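Cell surface protein (Faecalibacterium prausnitzii A2-165, PDB 4GT6) is of unknown function but, as an extracellular protein built from BspA-type leucine-rich repeats in this part of its longer chain, probably binds other proteins. Local coordinates at residues Leu326-Ala331 / Pro349-Ser354; Gln335-Ala340 / Cys356-Asn361; Ile38-Thr43 / Pro72-Glu77; Ser68-Asp73 / Thr93-Lys98; Ile144-Thr149 / Leu167-Thr172. All blocks are in the same frame, centred on the assembly; numbering follows the deposited sequence.

Interaction 1: Leu326-Ala331 / Pro349-Ser354; sequences LDDAFA and PESAFS
Ser351 OG joins the two segments by donating to Asp327 OD1, 2.6 Å away, while accepting the backbone N-H of Asp328 at 3.0 Å. The carboxylate is met on its anti lone pair, and the hydroxyl reaches both partners because OG stands between its own backbone N and carbonyl carbon (chi1 72°). A water that takes the N-H of Ser351 adds a weak bond to Asp327 OD1. Further along, Phe330 N donates to Ala352 O over 2.8 Å. These are probably equivalent turns of consecutive coils in a BspA-type leucine-rich repeat region, as the matched sequences DDAFA and ESAFS suggest. Ser351 O is occupied by Ser354 OG and Ser354 N, which arrive from the same face of its plane. Phe330 and Phe353 point the same way into the interior, their planes only 6° apart but slid so that the rings barely overlap; CD2 of Phe330 lies 3.5 Å from CE1 of Phe353. Replacing Asp327 with an alanine would probably leave the Ser351 hydroxyl without its acceptor, held across the contact by the Asp328 N-H alone, and uncover the CB of Pro349, which OD1 touches. Phe307 meets the Phe330 ring from the preceding coil.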
# COMPACT_ATOMS: atom_id res chain seq x y z
N LEU A 326 -4.21 -23.19 3.59
CA LEU A 326 -3.40 -22.83 2.43
C LEU A 326 -1.91 -22.60 2.74
O LEU A 326 -1.47 -22.75 3.87
CB LEU A 326 -4.02 -21.61 1.70
CG LEU A 326 -5.46 -21.79 1.14
CD1 LEU A 326 -5.85 -20.59 0.27
CD2 LEU A 326 -5.59 -23.08 0.32
N ASP A 327 -1.14 -22.30 1.69
CA ASP A 327 0.32 -22.13 1.77
C ASP A 327 0.74 -21.18 2.89
O ASP A 327 0.12 -20.14 3.09
CB ASP A 327 0.88 -21.63 0.44
CG ASP A 327 1.10 -22.74 -0.57
OD1 ASP A 327 2.01 -23.57 -0.36
OD2 ASP A 327 0.39 -22.76 -1.59
N ASP A 328 1.78 -21.58 3.65
CA ASP A 328 2.37 -20.77 4.72
C ASP A 328 1.37 -20.35 5.83
O ASP A 328 1.69 -19.45 6.59
CB ASP A 328 3.00 -19.49 4.11
CG ASP A 328 4.22 -19.72 3.24
OD1 ASP A 328 4.83 -20.81 3.35
OD2 ASP A 328 4.60 -18.78 2.50
N ALA A 329 0.21 -21.03 5.98
CA ALA A 329 -0.78 -20.66 7.00
C ALA A 329 -0.17 -20.54 8.42
O ALA A 329 -0.57 -19.65 9.16
CB ALA A 329 -1.93 -21.65 7.02
N PHE A 330 0.79 -21.41 8.77
CA PHE A 330 1.46 -21.35 10.09
C PHE A 330 2.97 -21.29 9.92
O PHE A 330 3.70 -21.69 10.83
CB PHE A 330 1.07 -22.57 10.95
CG PHE A 330 -0.39 -22.56 11.33
CD1 PHE A 330 -0.83 -21.89 12.47
CD2 PHE A 330 -1.34 -23.17 10.51
CE1 PHE A 330 -2.18 -21.89 12.82
CE2 PHE A 330 -2.69 -23.16 10.86
CZ PHE A 330 -3.10 -22.54 12.02
N ALA A 331 3.46 -20.78 8.77
CA ALA A 331 4.91 -20.73 8.51
C ALA A 331 5.63 -19.85 9.53
O ALA A 331 5.24 -18.70 9.74
CB ALA A 331 5.19 -20.23 7.10
N PRO A 349 -0.87 -27.89 2.05
CA PRO A 349 0.45 -27.88 1.38
C PRO A 349 1.57 -28.02 2.42
O PRO A 349 1.38 -27.63 3.56
CB PRO A 349 0.52 -26.52 0.68
CG PRO A 349 -0.82 -25.92 0.81
CD PRO A 349 -1.52 -26.57 1.95
N GLU A 350 2.74 -28.58 2.02
CA GLU A 350 3.88 -28.76 2.92
C GLU A 350 4.30 -27.43 3.58
O GLU A 350 4.74 -27.41 4.73
CB GLU A 350 5.06 -29.37 2.15
CG GLU A 350 6.13 -30.00 3.03
CD GLU A 350 7.40 -30.43 2.32
OE1 GLU A 350 7.38 -30.57 1.08
OE2 GLU A 350 8.43 -30.62 3.02
N SER A 351 4.15 -26.30 2.86
CA SER A 351 4.57 -25.00 3.41
C SER A 351 3.68 -24.50 4.57
O SER A 351 4.11 -23.62 5.31
CB SER A 351 4.60 -23.94 2.31
OG SER A 351 3.26 -23.63 1.95
N ALA A 352 2.46 -25.06 4.73
CA ALA A 352 1.54 -24.60 5.78
C ALA A 352 2.16 -24.73 7.18
O ALA A 352 1.92 -23.87 8.02
CB ALA A 352 0.23 -25.37 5.70
N PHE A 353 2.99 -25.75 7.41
CA PHE A 353 3.61 -25.95 8.72
C PHE A 353 5.15 -25.91 8.61
O PHE A 353 5.83 -26.55 9.41
CB PHE A 353 3.10 -27.25 9.37
CG PHE A 353 1.64 -27.15 9.73
CD1 PHE A 353 1.24 -26.47 10.88
CD2 PHE A 353 0.66 -27.66 8.90
CE1 PHE A 353 -0.11 -26.33 11.20
CE2 PHE A 353 -0.70 -27.52 9.21
CZ PHE A 353 -1.07 -26.85 10.36
N SER A 354 5.68 -25.12 7.66
CA SER A 354 7.13 -24.97 7.47
C SER A 354 7.71 -24.15 8.62
O SER A 354 7.03 -23.27 9.15
CB SER A 354 7.44 -24.32 6.12
OG SER A 354 6.80 -23.06 5.98
O HOH W 1 4.02 -26.37 -0.01

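Interaction 2: Gln335-Ala340 / Cys356-Asn361; sequences QLERIA and CTALNN
Leu336 and Leu359 share one conformation, CG anti to the backbone N in each (chi1 -177° and -168°), and this sends the two side chains the same way, side by side, with Leu336 CG 4.2 Å from Leu359 CD1. That same methyl of Leu359 also meets CG2 of Ile339 at 3.8 Å, so one methyl touches both Leu336 and Ile339. Arg338 and Asn361 likewise extend in a common direction, on the other side of the strand from Ile339. Here the contact is made by the aliphatic part of the arginine: its CG lies 3.5 Å from Asn361 ND2, while the guanidinium is turned 71° from the amide plane. The charged end is held by other residues, with salt bridges to Asp317 and Glu363 and a hydrogen bond to Ser315. The backbone here belongs to the parallel sheet of the leucine-rich repeats, in which strand 338-341 lies between 315-317 and 361-364. Glu337 O is a bifurcated acceptor, taking both Asn361 N, at 3.0 Å and almost head-on to the carbonyl, and Asn360 N, which comes in tilted from the carbonyl plane. Ile339 N then donates to Asn361 O over 3.0 Å, in line with the parallel pairing of Arg338 with Asn361. Toward the turn formed by Cys356 to Leu359 the direct bonds give way to a water, which donates to Leu336 O at 2.6 Å and accepts the N-H of Ala358. The methyl of Ala358 rests against Leu336 O, 3.6 Å away.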
# COMPACT_ATOMS: atom_id res chain seq x y z
N GLN A 335 6.92 -21.70 18.07
CA GLN A 335 6.51 -22.17 19.40
C GLN A 335 5.26 -23.06 19.34
O GLN A 335 4.81 -23.57 20.38
CB GLN A 335 6.26 -20.98 20.34
CG GLN A 335 7.54 -20.38 20.93
CD GLN A 335 7.24 -19.22 21.87
OE1 GLN A 335 6.49 -19.34 22.85
NE2 GLN A 335 7.82 -18.06 21.57
N LEU A 336 4.69 -23.27 18.14
CA LEU A 336 3.50 -24.10 17.96
C LEU A 336 3.81 -25.55 18.27
O LEU A 336 4.63 -26.15 17.58
CB LEU A 336 2.93 -23.93 16.54
CG LEU A 336 1.63 -24.67 16.20
CD1 LEU A 336 0.45 -24.15 17.05
CD2 LEU A 336 1.32 -24.49 14.72
N GLU A 337 3.21 -26.10 19.35
CA GLU A 337 3.45 -27.48 19.83
C GLU A 337 2.32 -28.42 19.48
O GLU A 337 2.55 -29.60 19.23
CB GLU A 337 3.62 -27.53 21.37
CG GLU A 337 4.79 -26.75 21.94
CD GLU A 337 4.78 -26.57 23.45
OE1 GLU A 337 3.76 -26.90 24.10
OE2 GLU A 337 5.79 -26.06 23.98
N ARG A 338 1.08 -27.90 19.55
CA ARG A 338 -0.12 -28.69 19.37
C ARG A 338 -1.06 -28.06 18.35
O ARG A 338 -1.33 -26.86 18.40
CB ARG A 338 -0.84 -28.82 20.72
CG ARG A 338 -2.08 -29.72 20.72
CD ARG A 338 -2.96 -29.45 21.92
NE ARG A 338 -4.32 -29.92 21.70
CZ ARG A 338 -5.34 -29.14 21.34
NH1 ARG A 338 -5.17 -27.83 21.20
NH2 ARG A 338 -6.54 -29.67 21.14
N ILE A 339 -1.61 -28.90 17.48
CA ILE A 339 -2.62 -28.46 16.52
C ILE A 339 -3.67 -29.56 16.37
O ILE A 339 -3.33 -30.72 16.16
CB ILE A 339 -2.07 -27.97 15.15
CG1 ILE A 339 -3.24 -27.45 14.24
CG2 ILE A 339 -1.22 -29.04 14.45
CD1 ILE A 339 -2.90 -26.35 13.32
N ALA A 340 -4.94 -29.19 16.54
CA ALA A 340 -6.05 -30.12 16.33
C ALA A 340 -6.60 -29.88 14.92
O ALA A 340 -6.97 -28.76 14.59
CB ALA A 340 -7.13 -29.94 17.38
N CYS A 356 8.14 -24.92 11.75
CA CYS A 356 7.35 -25.17 12.96
C CYS A 356 8.10 -26.25 13.75
O CYS A 356 7.64 -27.40 13.86
CB CYS A 356 5.92 -25.58 12.61
SG CYS A 356 4.88 -24.19 12.07
N THR A 357 9.26 -25.87 14.27
CA THR A 357 10.20 -26.78 14.93
C THR A 357 9.71 -27.30 16.31
O THR A 357 10.20 -28.35 16.74
CB THR A 357 11.61 -26.15 15.00
OG1 THR A 357 11.55 -24.89 15.66
CG2 THR A 357 12.23 -25.97 13.62
N ALA A 358 8.75 -26.64 16.97
CA ALA A 358 8.25 -27.12 18.27
C ALA A 358 7.05 -28.07 18.10
O ALA A 358 6.61 -28.67 19.09
CB ALA A 358 7.88 -25.96 19.17
N LEU A 359 6.54 -28.24 16.86
CA LEU A 359 5.36 -29.03 16.54
C LEU A 359 5.60 -30.54 16.73
O LEU A 359 6.27 -31.18 15.92
CB LEU A 359 4.90 -28.71 15.10
CG LEU A 359 3.53 -29.22 14.64
CD1 LEU A 359 2.41 -28.74 15.57
CD2 LEU A 359 3.25 -28.75 13.22
N ASN A 360 5.05 -31.08 17.84
CA ASN A 360 5.21 -32.49 18.21
C ASN A 360 3.87 -33.20 18.49
O ASN A 360 3.87 -34.40 18.76
CB ASN A 360 6.14 -32.62 19.44
CG ASN A 360 5.72 -31.85 20.68
OD1 ASN A 360 4.53 -31.64 20.96
ND2 ASN A 360 6.70 -31.49 21.50
N ASN A 361 2.75 -32.47 18.44
CA ASN A 361 1.45 -33.06 18.74
C ASN A 361 0.39 -32.62 17.73
O ASN A 361 -0.19 -31.55 17.85
CB ASN A 361 1.03 -32.70 20.18
CG ASN A 361 -0.27 -33.31 20.66
OD1 ASN A 361 -0.82 -34.26 20.08
ND2 ASN A 361 -0.77 -32.79 21.77
O HOH W 2 6.48 -25.15 16.07

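Interaction 3: Ile38-Thr43 / Pro72-Glu77; sequences IPAQVT and PDTVTE. With EDO (1,2-ethanediol), chain Q.
Pro72 lays its ring along the backbone of Ile38, Pro39 and Ala40, the ring carbons spread over all three residues. CD is 3.4 Å from Ile38 O and also faces the beta carbon of Ile38, CG lies 3.6 Å from Pro39 O, and CB touches the methyl of Ala40 at 3.7 Å. Ile38 and Pro72 cross at about a right angle. With its CG1 anti to the carbonyl carbon (chi1 -59°), the isoleucine carries its longer branch away from the proline and leaves CB and CG2 to make the contact. No hydrogen bond joins the two segments, and the fit rests on van der Waals contact of the ring with side-chain carbons and backbone carbonyls. One polar cost follows: Pro39 O is buried under the ring and has no partner in the model. Thr74 adds a smaller contact, where OG1 comes to 3.6 Å from Ala40 O; its hydrogen bond goes to Val51 O of strand 47-54. Thr74 is brought there by the type I turn from Pro72 to Val75, closed by a bond from Val75 N to Pro72 O. At the far end of the other segment, Thr43 O accepts a hydrogen bond from an ethanediol that probably came from the crystallisation liquor. The contact sits where the N-terminal sheet meets the leucine-rich repeats. Segment 38-43 leaves strand 35-37 of the parallel repeat sheet and enters strand 41-44, which pairs antiparallel with 47-54, while Pro72 directly follows strand 68-71, the neighbour of 35-37.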
# COMPACT_ATOMS: atom_id res chain seq x y z
N ILE A 38 15.19 22.88 -14.96
CA ILE A 38 14.33 22.72 -16.14
C ILE A 38 14.10 24.11 -16.73
O ILE A 38 13.80 25.02 -15.98
CB ILE A 38 12.99 22.01 -15.76
CG1 ILE A 38 13.21 20.59 -15.13
CG2 ILE A 38 12.01 22.01 -16.96
CD1 ILE A 38 13.82 19.54 -16.05
N PRO A 39 14.30 24.30 -18.05
CA PRO A 39 14.12 25.65 -18.62
C PRO A 39 12.66 26.12 -18.56
O PRO A 39 11.76 25.30 -18.67
CB PRO A 39 14.60 25.48 -20.07
CG PRO A 39 14.36 24.04 -20.38
CD PRO A 39 14.68 23.32 -19.09
N ALA A 40 12.45 27.41 -18.30
CA ALA A 40 11.11 28.03 -18.27
C ALA A 40 10.61 28.28 -19.69
O ALA A 40 9.40 28.37 -19.93
CB ALA A 40 11.16 29.34 -17.49
N GLN A 41 11.55 28.45 -20.61
CA GLN A 41 11.23 28.71 -22.02
C GLN A 41 12.27 28.06 -22.94
O GLN A 41 13.43 27.90 -22.56
CB GLN A 41 11.13 30.23 -22.30
CG GLN A 41 12.41 31.05 -22.09
CD GLN A 41 12.29 32.49 -22.54
OE1 GLN A 41 11.29 33.19 -22.30
NE2 GLN A 41 13.33 32.98 -23.21
N VAL A 42 11.81 27.67 -24.14
CA VAL A 42 12.64 27.12 -25.21
C VAL A 42 12.34 27.90 -26.48
O VAL A 42 11.23 28.44 -26.64
CB VAL A 42 12.50 25.58 -25.42
CG1 VAL A 42 13.06 24.80 -24.23
CG2 VAL A 42 11.04 25.19 -25.70
N THR A 43 13.31 27.96 -27.39
CA THR A 43 13.16 28.68 -28.65
C THR A 43 13.20 27.71 -29.82
O THR A 43 14.00 26.77 -29.84
CB THR A 43 14.26 29.76 -28.78
OG1 THR A 43 14.14 30.65 -27.67
CG2 THR A 43 14.16 30.57 -30.09
N PRO A 72 10.40 25.29 -13.26
CA PRO A 72 9.81 26.63 -13.31
C PRO A 72 8.30 26.60 -13.05
O PRO A 72 7.65 25.55 -13.20
CB PRO A 72 10.13 27.08 -14.73
CG PRO A 72 10.15 25.82 -15.53
CD PRO A 72 10.68 24.77 -14.62
N ASP A 73 7.72 27.76 -12.69
CA ASP A 73 6.27 27.80 -12.41
C ASP A 73 5.43 27.74 -13.72
O ASP A 73 4.20 27.72 -13.66
CB ASP A 73 5.88 29.00 -11.54
CG ASP A 73 5.89 30.36 -12.20
OD1 ASP A 73 6.53 30.50 -13.27
OD2 ASP A 73 5.26 31.28 -11.64
N THR A 74 6.10 27.62 -14.90
CA THR A 74 5.38 27.42 -16.17
C THR A 74 4.89 25.94 -16.27
O THR A 74 3.95 25.64 -17.00
CB THR A 74 6.31 27.75 -17.36
OG1 THR A 74 7.49 26.93 -17.29
CG2 THR A 74 6.68 29.25 -17.43
N VAL A 75 5.53 25.01 -15.53
CA VAL A 75 5.21 23.58 -15.61
C VAL A 75 3.89 23.27 -14.90
O VAL A 75 3.77 23.45 -13.68
CB VAL A 75 6.39 22.71 -15.08
CG1 VAL A 75 5.97 21.23 -14.97
CG2 VAL A 75 7.61 22.83 -16.01
N THR A 76 2.94 22.70 -15.66
CA THR A 76 1.64 22.32 -15.08
C THR A 76 1.49 20.79 -15.03
O THR A 76 0.52 20.29 -14.47
CB THR A 76 0.50 22.96 -15.90
OG1 THR A 76 0.52 22.43 -17.23
CG2 THR A 76 0.57 24.51 -15.91
N GLU A 77 2.42 20.05 -15.66
CA GLU A 77 2.33 18.60 -15.70
C GLU A 77 3.69 17.95 -15.63
O GLU A 77 4.62 18.39 -16.30
CB GLU A 77 1.64 18.14 -17.01
CG GLU A 77 1.39 16.64 -17.06
CD GLU A 77 0.48 16.13 -18.17
OE1 GLU A 77 -0.19 16.94 -18.85
OE2 GLU A 77 0.43 14.89 -18.34
C1 EDO Q . 18.17 28.50 -29.77
O1 EDO Q . 19.13 27.72 -29.07
C2 EDO Q . 17.40 27.59 -30.76
O2 EDO Q . 16.74 26.57 -30.05

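Interaction 4: Ser68-Asp73 / Thr93-Lys98; sequences SVQIPD and TIQDNK. With EDO (1,2-ethanediol), chain M.
Three backbone hydrogen bonds tie Val69 and Ile71 to Thr93 and Gln95. Thr93 N donates to Val69 O and Ile71 N to Thr93 O, the latter over 2.8 Å, and Gln95 N completes the set by donating to Ile71 O. They set strands 68-71 and 91-94 in parallel register, Gln70 beside Thr93 and Ile71 beside Ile94, as in the repeat sheet of a leucine-rich repeat. Waters extend this pairing. One accepts from Gln70 NE2 at 2.6 Å and also meets Thr93 OG1, a second bridges Asp73 N and Gln95 O, and a third donates to Asp73 OD2 and takes a weak bond from Lys98 NZ. Gln70, its chain extended with CG anti to the backbone N (chi1 177°), crosses Gln95 at a slant, with its amide plane 20° from that of its partner. The contact is of carbon against oxygen: Gln70 OE1 lies 3.2 Å from Gln95 CG. An alanine in place of Gln70 would probably leave the water on Thr93 without its amide donor and open a gap beside the aliphatic chain of Gln95. On the face opposite Gln70 and Thr93, Ile94 covers the backbone beyond Ile71, its CG2 3.6 Å from Ile71 O. Asp73 and Lys98 remain 4.8 Å apart between OD2 and NZ, so this pair meets through water, not as a direct salt bridge, and its attraction is likely to be screened.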
# COMPACT_ATOMS: atom_id res chain seq x y z
N SER A 68 19.37 17.26 -7.02
CA SER A 68 18.28 18.23 -6.94
C SER A 68 17.76 18.60 -8.31
O SER A 68 18.47 18.51 -9.31
CB SER A 68 18.75 19.51 -6.23
OG SER A 68 19.70 20.20 -7.02
N VAL A 69 16.47 18.97 -8.34
CA VAL A 69 15.78 19.39 -9.55
C VAL A 69 14.99 20.66 -9.23
O VAL A 69 14.26 20.71 -8.24
CB VAL A 69 14.84 18.25 -10.07
CG1 VAL A 69 13.92 18.76 -11.18
CG2 VAL A 69 15.64 17.04 -10.53
N GLN A 70 15.13 21.66 -10.07
CA GLN A 70 14.37 22.88 -9.97
C GLN A 70 13.47 22.94 -11.18
O GLN A 70 13.94 22.74 -12.31
CB GLN A 70 15.31 24.08 -9.90
CG GLN A 70 14.57 25.38 -9.87
CD GLN A 70 15.54 26.51 -9.96
OE1 GLN A 70 15.79 27.06 -11.04
NE2 GLN A 70 16.10 26.85 -8.83
N ILE A 71 12.17 23.20 -10.94
CA ILE A 71 11.12 23.28 -11.96
C ILE A 71 10.60 24.72 -12.06
O ILE A 71 10.32 25.30 -11.01
CB ILE A 71 9.98 22.28 -11.56
CG1 ILE A 71 10.51 20.83 -11.37
CG2 ILE A 71 8.79 22.35 -12.52
CD1 ILE A 71 9.39 19.72 -11.12
N PRO A 72 10.40 25.29 -13.26
CA PRO A 72 9.81 26.63 -13.31
C PRO A 72 8.30 26.60 -13.05
O PRO A 72 7.65 25.55 -13.20
CB PRO A 72 10.13 27.08 -14.73
CG PRO A 72 10.15 25.82 -15.53
CD PRO A 72 10.68 24.77 -14.62
N ASP A 73 7.72 27.76 -12.69
CA ASP A 73 6.27 27.80 -12.41
C ASP A 73 5.43 27.74 -13.72
O ASP A 73 4.20 27.72 -13.66
CB ASP A 73 5.88 29.00 -11.54
CG ASP A 73 5.89 30.36 -12.20
OD1 ASP A 73 6.53 30.50 -13.27
OD2 ASP A 73 5.26 31.28 -11.64
N THR A 93 12.26 21.46 -6.31
CA THR A 93 11.76 22.77 -5.91
C THR A 93 11.26 23.62 -7.09
O THR A 93 11.47 23.26 -8.23
CB THR A 93 12.87 23.55 -5.19
OG1 THR A 93 13.98 23.72 -6.07
CG2 THR A 93 13.28 22.89 -3.86
N ILE A 94 10.63 24.76 -6.78
CA ILE A 94 10.15 25.66 -7.82
C ILE A 94 11.16 26.78 -7.96
O ILE A 94 11.57 27.36 -6.96
CB ILE A 94 8.71 26.20 -7.55
CG1 ILE A 94 7.70 25.05 -7.22
CG2 ILE A 94 8.21 27.06 -8.74
CD1 ILE A 94 7.47 24.02 -8.37
N GLN A 95 11.51 27.11 -9.20
CA GLN A 95 12.43 28.19 -9.50
C GLN A 95 11.98 29.48 -8.83
O GLN A 95 10.78 29.80 -8.84
CB GLN A 95 12.54 28.39 -11.02
CG GLN A 95 13.61 29.42 -11.44
CD GLN A 95 13.74 29.58 -12.94
OE1 GLN A 95 13.38 28.70 -13.73
NE2 GLN A 95 14.30 30.70 -13.37
N ASP A 96 12.94 30.18 -8.18
CA ASP A 96 12.74 31.46 -7.49
C ASP A 96 11.76 31.36 -6.31
O ASP A 96 11.23 32.38 -5.86
CB ASP A 96 12.29 32.55 -8.49
CG ASP A 96 13.30 32.82 -9.58
OD1 ASP A 96 14.51 32.89 -9.26
OD2 ASP A 96 12.89 32.96 -10.74
N ASN A 97 11.54 30.12 -5.81
CA ASN A 97 10.66 29.80 -4.67
C ASN A 97 9.22 30.34 -4.92
O ASN A 97 8.50 30.69 -3.99
CB ASN A 97 11.26 30.36 -3.34
CG ASN A 97 10.69 29.79 -2.07
OD1 ASN A 97 10.51 28.58 -1.92
ND2 ASN A 97 10.42 30.66 -1.10
N LYS A 98 8.80 30.38 -6.20
CA LYS A 98 7.44 30.80 -6.56
C LYS A 98 6.46 29.66 -6.24
O LYS A 98 6.89 28.51 -6.15
CB LYS A 98 7.37 31.16 -8.05
CG LYS A 98 7.96 32.53 -8.36
CD LYS A 98 8.13 32.72 -9.85
CE LYS A 98 8.63 34.11 -10.17
NZ LYS A 98 8.98 34.25 -11.60
C1 EDO M . 7.03 26.14 -4.01
O1 EDO M . 7.93 27.21 -3.76
C2 EDO M . 5.63 26.36 -3.39
O2 EDO M . 4.66 25.48 -3.97
O HOH W 3 15.25 26.24 -6.50
O HOH W 4 9.35 29.65 -11.27
O HOH W 5 5.74 33.82 -12.20

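Interaction 5: Ile144-Thr149 / Leu167-Thr172; sequences IPEGVT and LPDSVT
Ser170 OG is gripped between two backbone groups of the facing turn, accepting from Gly147 N at 2.9 Å and donating to Val148 O at 2.7 Å from above the carbonyl plane. Standing between the backbone N and carbonyl carbon of its own residue (chi1 54°), the hydroxyl fits inside the type II turn from Pro145 to Val148. Next to it is the close-packed part: the Pro168 ring lies against the backbone, with CD 3.3 Å from Ile144 O, and Ile144 runs alongside Leu167, pointing the same way. The outer side is built of charge and water. Glu146, in the conformer described here, is bent at chi2 (-72°), slides past Pro168 in the opposite direction and offers its carboxylate to the turn from Pro168 to Val171. OE2 takes Asp169 N at 2.9 Å and OE1 takes Ser170 N at 3.2 Å, both on the syn side, somewhat out of the carboxylate plane. At the far end Thr172 N donates to Thr149 O over 2.8 Å, and a water joins that oxygen to Thr172 OG1. Successive leucine-rich repeat coils are thus stitched through their turns. In that conformer the two N-H groups probably stabilise the negative charge of Glu146, offsetting the nearby carboxylate of Asp169.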
# COMPACT_ATOMS: atom_id res chain seq x y z
N ILE A 144 -2.22 16.22 0.95
CA ILE A 144 -2.87 16.13 -0.36
C ILE A 144 -3.87 17.29 -0.42
O ILE A 144 -4.72 17.39 0.47
CB ILE A 144 -3.50 14.73 -0.59
CG1 ILE A 144 -2.43 13.59 -0.57
CG2 ILE A 144 -4.33 14.68 -1.88
CD1 ILE A 144 -1.25 13.67 -1.68
N PRO A 145 -3.75 18.21 -1.40
CA PRO A 145 -4.65 19.37 -1.43
C PRO A 145 -6.06 19.09 -1.89
O PRO A 145 -6.31 18.12 -2.61
CB PRO A 145 -3.98 20.32 -2.44
CG PRO A 145 -3.29 19.41 -3.38
CD PRO A 145 -2.78 18.27 -2.52
N GLU A 146 -6.99 20.00 -1.48
CA GLU A 146 -8.39 19.93 -1.89
C GLU A 146 -8.43 20.00 -3.43
O GLU A 146 -7.70 20.78 -4.03
CB GLU A 146 -9.23 21.05 -1.22
CG GLU A 146 -9.40 20.88 0.29
CD GLU A 146 -10.33 19.78 0.79
OE1 GLU A 146 -11.01 19.15 -0.05
OE2 GLU A 146 -10.35 19.52 2.02
N GLY A 147 -9.23 19.14 -4.04
CA GLY A 147 -9.29 19.08 -5.50
C GLY A 147 -8.83 17.73 -6.02
O GLY A 147 -9.25 17.30 -7.10
N VAL A 148 -7.98 17.03 -5.23
CA VAL A 148 -7.58 15.66 -5.56
C VAL A 148 -8.78 14.75 -5.19
O VAL A 148 -9.26 14.82 -4.06
CB VAL A 148 -6.28 15.23 -4.86
CG1 VAL A 148 -6.02 13.74 -5.10
CG2 VAL A 148 -5.08 16.06 -5.37
N THR A 149 -9.27 13.93 -6.13
CA THR A 149 -10.50 13.13 -5.86
C THR A 149 -10.22 11.67 -5.53
O THR A 149 -11.15 10.95 -5.15
CB THR A 149 -11.51 13.27 -7.01
OG1 THR A 149 -10.87 12.88 -8.24
CG2 THR A 149 -12.04 14.71 -7.12
N LEU A 167 -5.50 13.90 4.18
CA LEU A 167 -6.32 13.74 2.98
C LEU A 167 -7.40 14.81 2.96
O LEU A 167 -7.97 15.11 4.01
CB LEU A 167 -6.96 12.34 2.91
CG LEU A 167 -6.00 11.15 2.78
CD1 LEU A 167 -6.79 9.87 2.57
CD2 LEU A 167 -5.07 11.32 1.60
N PRO A 168 -7.71 15.38 1.78
CA PRO A 168 -8.74 16.42 1.71
C PRO A 168 -10.15 15.85 1.65
O PRO A 168 -10.34 14.68 1.33
CB PRO A 168 -8.41 17.11 0.38
CG PRO A 168 -7.88 16.04 -0.48
CD PRO A 168 -7.12 15.12 0.45
N ASP A 169 -11.15 16.72 1.87
CA ASP A 169 -12.57 16.36 1.81
C ASP A 169 -12.97 15.85 0.41
O ASP A 169 -13.89 15.05 0.29
CB ASP A 169 -13.42 17.59 2.19
CG ASP A 169 -13.24 18.09 3.62
OD1 ASP A 169 -12.68 17.33 4.46
OD2 ASP A 169 -13.70 19.21 3.92
N SER A 170 -12.23 16.26 -0.65
CA SER A 170 -12.57 15.88 -2.02
C SER A 170 -12.24 14.40 -2.36
O SER A 170 -12.71 13.90 -3.38
CB SER A 170 -11.87 16.81 -3.02
OG SER A 170 -10.47 16.88 -2.79
N VAL A 171 -11.44 13.70 -1.51
CA VAL A 171 -11.05 12.32 -1.82
C VAL A 171 -12.27 11.38 -1.67
O VAL A 171 -12.90 11.35 -0.61
CB VAL A 171 -9.81 11.87 -1.00
CG1 VAL A 171 -9.67 10.34 -0.98
CG2 VAL A 171 -8.54 12.49 -1.57
N THR A 172 -12.58 10.62 -2.74
CA THR A 172 -13.69 9.66 -2.71
C THR A 172 -13.19 8.22 -2.70
O THR A 172 -13.99 7.30 -2.50
CB THR A 172 -14.66 9.87 -3.88
OG1 THR A 172 -14.05 9.40 -5.09
CG2 THR A 172 -15.13 11.31 -4.02
O HOH W 6 -12.83 9.68 -7.58

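Interactions 1 and 2 bind the same pair of neighbouring coils near the C-terminal end and touch each other: Phe330 and Phe353 of the first meet Ile339 of the second. Interaction 1 is partly buried and aromatic inside, whereas interaction 2 lies at the surface. Interactions 3 and 4 share Pro72 and Asp73; Pro72 packs on a different segment in each, whereas Asp73 makes contact in interaction 4. Interaction 3 is apolar and lacks direct hydrogen bonds; interaction 4 is regular parallel sheet. Interaction 5, nearer the centre of the chain, joins turns instead of strands, using serine and carboxylate bonds. Its serine bridge recalls that of interaction 1, though their centres are about 42 Å apart.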